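Local coordinates for aromatic-amino-acid aminotransferase (Burkholderia pseudomallei, PDB 4F4E), which probably transfers amino groups between aromatic amino acids such as tyrosine and 2-oxoglutarate, using covalently bound pyridoxal 5'-phosphate, at residues L89-Q102 with A114-G126. Residues are numbered along the deposited sequence; the frame is centred on the assembly and turned at random.
Sequences LPIDGIAAYDASVQ and AAGRVVTAQALGG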
ATOM      1  N   LEU A  89      -4.002   9.656  -6.998  1.00  8.87           N
ATOM      2  CA  LEU A  89      -5.406   9.335  -6.844  1.00  9.02           C
ATOM      3  C   LEU A  89      -5.904   9.990  -5.546  1.00  8.91           C
ATOM      4  O   LEU A  89      -5.103  10.255  -4.631  1.00  8.57           O
ATOM      5  CB  LEU A  89      -5.634   7.830  -6.751  1.00  8.90           C
ATOM      6  CG  LEU A  89      -5.359   6.981  -7.991  1.00  9.23           C
ATOM      7  CD1 LEU A  89      -5.699   5.507  -7.710  1.00  9.20           C
ATOM      8  CD2 LEU A  89      -6.127   7.530  -9.189  1.00 10.11           C
ATOM      9  N   PRO A  90      -7.243  10.171  -5.418  1.00  9.01           N
ATOM     10  CA  PRO A  90      -7.823  10.464  -4.115  1.00  8.95           C
ATOM     11  C   PRO A  90      -7.425   9.439  -3.053  1.00  8.69           C
ATOM     12  O   PRO A  90      -7.003   8.308  -3.382  1.00  7.95           O
ATOM     13  CB  PRO A  90      -9.339  10.351  -4.397  1.00  9.18           C
ATOM     14  CG  PRO A  90      -9.452  10.732  -5.806  1.00  9.36           C
ATOM     15  CD  PRO A  90      -8.299   9.975  -6.405  1.00  9.30           C
ATOM     16  N   ILE A  91      -7.540   9.842  -1.767  1.00  8.65           N
ATOM     17  CA  ILE A  91      -7.135   9.018  -0.662  1.00  8.45           C
ATOM     18  C   ILE A  91      -7.882   7.699  -0.705  1.00  8.32           C
ATOM     19  O   ILE A  91      -7.298   6.633  -0.451  1.00  7.56           O
ATOM     20  CB  ILE A  91      -7.331   9.728   0.694  1.00  8.76           C
ATOM     21  CG1 ILE A  91      -6.390  10.953   0.824  1.00  9.24           C
ATOM     22  CG2 ILE A  91      -7.132   8.750   1.860  1.00  8.71           C
ATOM     23  CD1 ILE A  91      -6.765  11.821   2.046  1.00  9.68           C
ATOM     24  N   ASP A  92      -9.167   7.765  -1.094  1.00  8.31           N
ATOM     25  CA  ASP A  92     -10.009   6.592  -1.150  1.00  8.56           C
ATOM     26  C   ASP A  92     -10.102   5.958  -2.525  1.00  8.30           C
ATOM     27  O   ASP A  92     -10.987   5.168  -2.776  1.00  8.77           O
ATOM     28  CB  ASP A  92     -11.433   6.904  -0.644  1.00  9.09           C
ATOM     29  CG  ASP A  92     -12.055   8.134  -1.288  1.00  9.78           C
ATOM     30  OD1 ASP A  92     -11.392   8.871  -2.047  1.00 10.28           O
ATOM     31  OD2 ASP A  92     -13.244   8.401  -0.962  1.00 10.66           O
ATOM     32  N   GLY A  93      -9.244   6.385  -3.418  1.00  8.42           N
ATOM     33  CA  GLY A  93      -9.040   5.717  -4.721  1.00  7.96           C
ATOM     34  C   GLY A  93      -9.926   6.250  -5.821  1.00  7.83           C
ATOM     35  O   GLY A  93     -10.498   7.338  -5.730  1.00  7.88           O
ATOM     36  N   ILE A  94     -10.005   5.488  -6.895  1.00  7.57           N
ATOM     37  CA  ILE A  94     -10.746   5.877  -8.104  1.00  8.08           C
ATOM     38  C   ILE A  94     -12.230   5.799  -7.800  1.00  8.20           C
ATOM     39  O   ILE A  94     -12.736   4.768  -7.453  1.00  8.33           O
ATOM     40  CB  ILE A  94     -10.401   4.944  -9.290  1.00  8.00           C
ATOM     41  CG1 ILE A  94      -8.904   5.032  -9.610  1.00  7.96           C
ATOM     42  CG2 ILE A  94     -11.242   5.316 -10.526  1.00  8.08           C
ATOM     43  CD1 ILE A  94      -8.397   3.826 -10.337  1.00  8.24           C
ATOM     44  N   ALA A  95     -12.937   6.920  -7.900  1.00  8.59           N
ATOM     45  CA  ALA A  95     -14.321   6.943  -7.494  1.00  8.85           C
ATOM     46  C   ALA A  95     -15.191   5.950  -8.273  1.00  9.01           C
ATOM     47  O   ALA A  95     -16.058   5.265  -7.700  1.00  9.65           O
ATOM     48  CB  ALA A  95     -14.863   8.357  -7.639  1.00  9.07           C
ATOM     49  N   ALA A  96     -14.973   5.837  -9.576  1.00  9.40           N
ATOM     50  CA  ALA A  96     -15.777   4.920 -10.401  1.00  9.41           C
ATOM     51  C   ALA A  96     -15.530   3.474  -9.974  1.00  9.12           C
ATOM     52  O   ALA A  96     -16.441   2.639 -10.078  1.00  9.10           O
ATOM     53  CB  ALA A  96     -15.427   5.074 -11.905  1.00  9.86           C
ATOM     54  N   TYR A  97     -14.284   3.165  -9.593  1.00  8.62           N
ATOM     55  CA  TYR A  97     -13.930   1.823  -9.092  1.00  8.28           C
ATOM     56  C   TYR A  97     -14.695   1.567  -7.800  1.00  8.25           C
ATOM     57  O   TYR A  97     -15.342   0.524  -7.662  1.00  8.32           O
ATOM     58  CB  TYR A  97     -12.420   1.722  -8.801  1.00  7.92           C
ATOM     59  CG  TYR A  97     -11.959   0.530  -8.006  1.00  7.62           C
ATOM     60  CD1 TYR A  97     -11.577  -0.655  -8.638  1.00  7.63           C
ATOM     61  CD2 TYR A  97     -11.828   0.594  -6.645  1.00  7.42           C
ATOM     62  CE1 TYR A  97     -11.142  -1.733  -7.899  1.00  7.66           C
ATOM     63  CE2 TYR A  97     -11.415  -0.475  -5.905  1.00  7.35           C
ATOM     64  CZ  TYR A  97     -11.032  -1.647  -6.537  1.00  7.55           C
ATOM     65  OH  TYR A  97     -10.544  -2.702  -5.795  1.00  8.16           O
ATOM     66  N   ASP A  98     -14.666   2.545  -6.901  1.00  8.15           N
ATOM     67  CA  ASP A  98     -15.341   2.415  -5.630  1.00  8.03           C
ATOM     68  C   ASP A  98     -16.817   2.149  -5.859  1.00  8.35           C
ATOM     69  O   ASP A  98     -17.395   1.291  -5.236  1.00  8.41           O
ATOM     70  CB  ASP A  98     -15.177   3.666  -4.772  1.00  8.06           C
ATOM     71  CG  ASP A  98     -13.774   3.881  -4.288  1.00  7.64           C
ATOM     72  OD1 ASP A  98     -13.038   2.905  -4.193  1.00  7.33           O
ATOM     73  OD2 ASP A  98     -13.402   5.060  -3.987  1.00  7.70           O
ATOM     74  N   ALA A  99     -17.442   2.891  -6.771  1.00  8.59           N
ATOM     75  CA  ALA A  99     -18.854   2.673  -7.093  1.00  9.20           C
ATOM     76  C   ALA A  99     -19.151   1.317  -7.703  1.00  9.28           C
ATOM     77  O   ALA A  99     -20.160   0.719  -7.376  1.00  9.25           O
ATOM     78  CB  ALA A  99     -19.354   3.775  -8.032  1.00  9.53           C
ATOM     79  N   SER A 100     -18.312   0.860  -8.621  1.00  9.79           N
ATOM     80  CA  SER A 100     -18.485  -0.461  -9.239  1.00 10.10           C
ATOM     81  C   SER A 100     -18.315  -1.583  -8.240  1.00 10.21           C
ATOM     82  O   SER A 100     -19.005  -2.619  -8.319  1.00 10.23           O
ATOM     83  CB  SER A 100     -17.471  -0.661 -10.385  1.00 10.57           C
ATOM     84  OG  SER A 100     -17.748   0.180 -11.468  1.00 11.27           O
ATOM     85  N   VAL A 101     -17.383  -1.425  -7.297  1.00 10.08           N
ATOM     86  CA  VAL A 101     -17.206  -2.447  -6.245  1.00 10.16           C
ATOM     87  C   VAL A 101     -18.483  -2.585  -5.437  1.00 10.41           C
ATOM     88  O   VAL A 101     -18.907  -3.693  -5.136  1.00 10.22           O
ATOM     89  CB  VAL A 101     -16.006  -2.105  -5.333  1.00 10.02           C
ATOM     90  CG1 VAL A 101     -16.089  -2.806  -3.954  1.00 10.43           C
ATOM     91  CG2 VAL A 101     -14.674  -2.366  -6.049  1.00  9.95           C
ATOM     92  N   GLN A 102     -19.098  -1.466  -5.065  1.00 10.86           N
ATOM     93  CA  GLN A 102     -20.310  -1.516  -4.242  1.00 11.71           C
ATOM     94  C   GLN A 102     -21.424  -2.235  -4.950  1.00 12.09           C
ATOM     95  O   GLN A 102     -22.148  -2.995  -4.331  1.00 13.12           O
ATOM     96  CB  GLN A 102     -20.843  -0.129  -3.908  1.00 12.05           C
ATOM     97  CG  GLN A 102     -19.960   0.640  -3.071  1.00 12.11           C
ATOM     98  CD  GLN A 102     -20.521   1.972  -2.676  1.00 12.71           C
ATOM     99  OE1 GLN A 102     -21.527   2.490  -3.253  1.00 13.63           O
ATOM    100  NE2 GLN A 102     -19.926   2.525  -1.661  1.00 11.69           N
ATOM    101  N   ALA A 114     -28.410   3.460  -2.904  1.00 15.30           N
ATOM    102  CA  ALA A 114     -29.286   4.576  -3.310  1.00 15.57           C
ATOM    103  C   ALA A 114     -29.413   5.629  -2.210  1.00 15.72           C
ATOM    104  O   ALA A 114     -29.586   6.801  -2.512  1.00 16.18           O
ATOM    105  CB  ALA A 114     -30.672   4.083  -3.730  1.00 16.40           C
ATOM    106  N   ALA A 115     -29.341   5.198  -0.945  1.00 15.33           N
ATOM    107  CA  ALA A 115     -29.516   6.088   0.220  1.00 15.67           C
ATOM    108  C   ALA A 115     -28.189   6.713   0.675  1.00 15.26           C
ATOM    109  O   ALA A 115     -28.150   7.432   1.670  1.00 15.81           O
ATOM    110  CB  ALA A 115     -30.144   5.320   1.399  1.00 16.13           C
ATOM    111  N   GLY A 116     -27.103   6.419  -0.041  1.00 14.35           N
ATOM    112  CA  GLY A 116     -25.791   6.946   0.308  1.00 13.52           C
ATOM    113  C   GLY A 116     -25.199   6.444   1.600  1.00 12.94           C
ATOM    114  O   GLY A 116     -24.432   7.146   2.269  1.00 12.31           O
ATOM    115  N   ARG A 117     -25.579   5.244   1.980  1.00 12.73           N
ATOM    116  CA  ARG A 117     -25.198   4.700   3.256  1.00 12.60           C
ATOM    117  C   ARG A 117     -23.944   3.843   3.191  1.00 12.06           C
ATOM    118  O   ARG A 117     -23.479   3.426   4.247  1.00 12.89           O
ATOM    119  CB  ARG A 117     -26.361   3.894   3.846  1.00 13.50           C
ATOM    120  CG  ARG A 117     -27.413   4.776   4.447  1.00 14.76           C
ATOM    121  CD  ARG A 117     -28.650   3.993   4.862  1.00 15.68           C
ATOM    122  NE  ARG A 117     -28.329   2.931   5.797  1.00 16.39           N
ATOM    123  CZ  ARG A 117     -29.209   2.073   6.302  1.00 18.08           C
ATOM    124  NH1 ARG A 117     -30.483   2.165   5.987  1.00 19.37           N
ATOM    125  NH2 ARG A 117     -28.804   1.108   7.138  1.00 18.96           N
ATOM    126  N   VAL A 118     -23.405   3.552   1.993  1.00 11.43           N
ATOM    127  CA  VAL A 118     -22.222   2.697   1.860  1.00 10.95           C
ATOM    128  C   VAL A 118     -20.993   3.526   1.525  1.00 10.53           C
ATOM    129  O   VAL A 118     -21.011   4.352   0.599  1.00 11.27           O
ATOM    130  CB  VAL A 118     -22.411   1.626   0.768  1.00 11.38           C
ATOM    131  CG1 VAL A 118     -21.296   0.570   0.827  1.00 11.21           C
ATOM    132  CG2 VAL A 118     -23.801   1.005   0.908  1.00 11.59           C
ATOM    133  N   VAL A 119     -19.943   3.289   2.290  1.00 10.01           N
ATOM    134  CA  VAL A 119     -18.630   3.886   2.112  1.00  9.99           C
ATOM    135  C   VAL A 119     -17.728   2.821   1.545  1.00  9.51           C
ATOM    136  O   VAL A 119     -17.663   1.730   2.096  1.00  9.51           O
ATOM    137  CB  VAL A 119     -18.074   4.318   3.501  1.00 10.38           C
ATOM    138  CG1 VAL A 119     -16.630   4.779   3.371  1.00 10.62           C
ATOM    139  CG2 VAL A 119     -18.953   5.408   4.116  1.00 10.76           C
ATOM    140  N   THR A 120     -17.057   3.121   0.442  1.00  8.77           N
ATOM    141  CA  THR A 120     -16.061   2.242  -0.151  1.00  8.36           C
ATOM    142  C   THR A 120     -14.788   2.968  -0.474  1.00  8.27           C
ATOM    143  O   THR A 120     -14.814   4.008  -1.163  1.00  9.22           O
ATOM    144  CB  THR A 120     -16.603   1.559  -1.417  1.00  8.20           C
ATOM    145  OG1 THR A 120     -17.754   0.778  -1.057  1.00  8.29           O
ATOM    146  CG2 THR A 120     -15.539   0.657  -2.042  1.00  7.82           C
ATOM    147  N   ALA A 121     -13.658   2.466   0.051  1.00  7.80           N
ATOM    148  CA  ALA A 121     -12.341   3.010  -0.254  1.00  7.54           C
ATOM    149  C   ALA A 121     -11.513   1.899  -0.925  1.00  7.25           C
ATOM    150  O   ALA A 121     -11.435   0.786  -0.427  1.00  7.12           O
ATOM    151  CB  ALA A 121     -11.592   3.497   1.005  1.00  7.56           C
ATOM    152  N   GLN A 122     -10.904   2.232  -2.050  1.00  7.01           N
ATOM    153  CA  GLN A 122      -9.963   1.373  -2.689  1.00  6.93           C
ATOM    154  C   GLN A 122      -8.846   1.058  -1.726  1.00  6.71           C
ATOM    155  O   GLN A 122      -8.453   1.890  -0.921  1.00  7.14           O
ATOM    156  CB  GLN A 122      -9.407   2.074  -3.949  1.00  6.90           C
ATOM    157  CG  GLN A 122      -8.457   1.254  -4.813  1.00  6.74           C
ATOM    158  CD  GLN A 122      -7.881   2.078  -5.922  1.00  6.92           C
ATOM    159  OE1 GLN A 122      -8.505   3.032  -6.378  1.00  7.16           O
ATOM    160  NE2 GLN A 122      -6.686   1.707  -6.378  1.00  6.74           N
ATOM    161  N   ALA A 123      -8.333  -0.157  -1.815  1.00  6.51           N
ATOM    162  CA  ALA A 123      -7.366  -0.652  -0.842  1.00  6.48           C
ATOM    163  C   ALA A 123      -6.297  -1.517  -1.494  1.00  6.40           C
ATOM    164  O   ALA A 123      -6.487  -2.016  -2.611  1.00  5.99           O
ATOM    165  CB  ALA A 123      -8.118  -1.455   0.270  1.00  6.21           C
ATOM    166  N   LEU A 124      -5.202  -1.771  -0.750  1.00  6.67           N
ATOM    167  CA  LEU A 124      -4.098  -2.601  -1.254  1.00  6.98           C
ATOM    168  C   LEU A 124      -4.431  -4.075  -1.073  1.00  6.97           C
ATOM    169  O   LEU A 124      -3.983  -4.732  -0.151  1.00  6.85           O
ATOM    170  CB  LEU A 124      -2.788  -2.223  -0.584  1.00  7.47           C
ATOM    171  CG  LEU A 124      -2.053  -0.980  -1.075  1.00  8.22           C
ATOM    172  CD1 LEU A 124      -1.442  -1.138  -2.454  1.00  8.37           C
ATOM    173  CD2 LEU A 124      -2.871   0.277  -1.062  1.00  8.92           C
ATOM    174  N   GLY A 125      -5.220  -4.582  -2.009  1.00  7.10           N
ATOM    175  CA  GLY A 125      -5.797  -5.903  -1.888  1.00  6.91           C
ATOM    176  C   GLY A 125      -6.797  -6.038  -0.748  1.00  6.90           C
ATOM    177  O   GLY A 125      -7.125  -5.071  -0.034  1.00  6.71           O
ATOM    178  N   GLY A 126      -7.272  -7.278  -0.588  1.00  6.74           N
ATOM    179  CA  GLY A 126      -8.067  -7.641   0.565  1.00  6.95           C
ATOM    180  C   GLY A 126      -7.322  -7.450   1.846  1.00  6.88           C
ATOM    181  O   GLY A 126      -7.925  -7.051   2.882  1.00  6.83           O
TER
HETATM  182  O   HOH W   1      -6.631   3.787  -0.268  1.00  6.31           O
HETATM  183  O   HOH W   2     -15.309   6.683  -1.653  1.00  9.19           O
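Gln122 reaches from strand 118-124 to the start of helix 95-102, where its OE1 accepts the backbone N-H of the N-cap residue Ile94 (Ile94 N to Gln122 OE1 2.9 Å), the donor lying nearly on the line of the C=O bond. CG anti to the backbone N (chi1 -176°) and an extended chain bring Gln122 OE1 to 3.2 Å from Gly93 CA. Tyr97 crosses the stem of this glutamine at about a right angle, Tyr97 CE2 3.6 Å from Gln122 CG. At the root of the same residue, Gln122 N donates to Asp92 O (3.0 Å) from well above the carbonyl plane. Asp98 OD2 lies 2.7 Å from Asp92 O, and its OD1 sits in plane at the Tyr97 ring edge. One helical turn on, Gln102 NE2 donates to Thr120 OG1 at 2.9 Å, nearly in its own amide plane, and weakly to Val118 O. One water links Ile91 O to Gln122 O. In the second shell, Ser282 OG is hydrogen-bonded to Thr120 OG1, and Gly279 O takes the Tyr97 hydroxyl. In this fold-type I large domain, Gly126 N, just past the strand, binds the cofactor phosphate; edge strand 118-124 pairs with antiparallel strand 278-284, helix 95-106 packs across both, and helix 312-322 touches Ile94 and Tyr97.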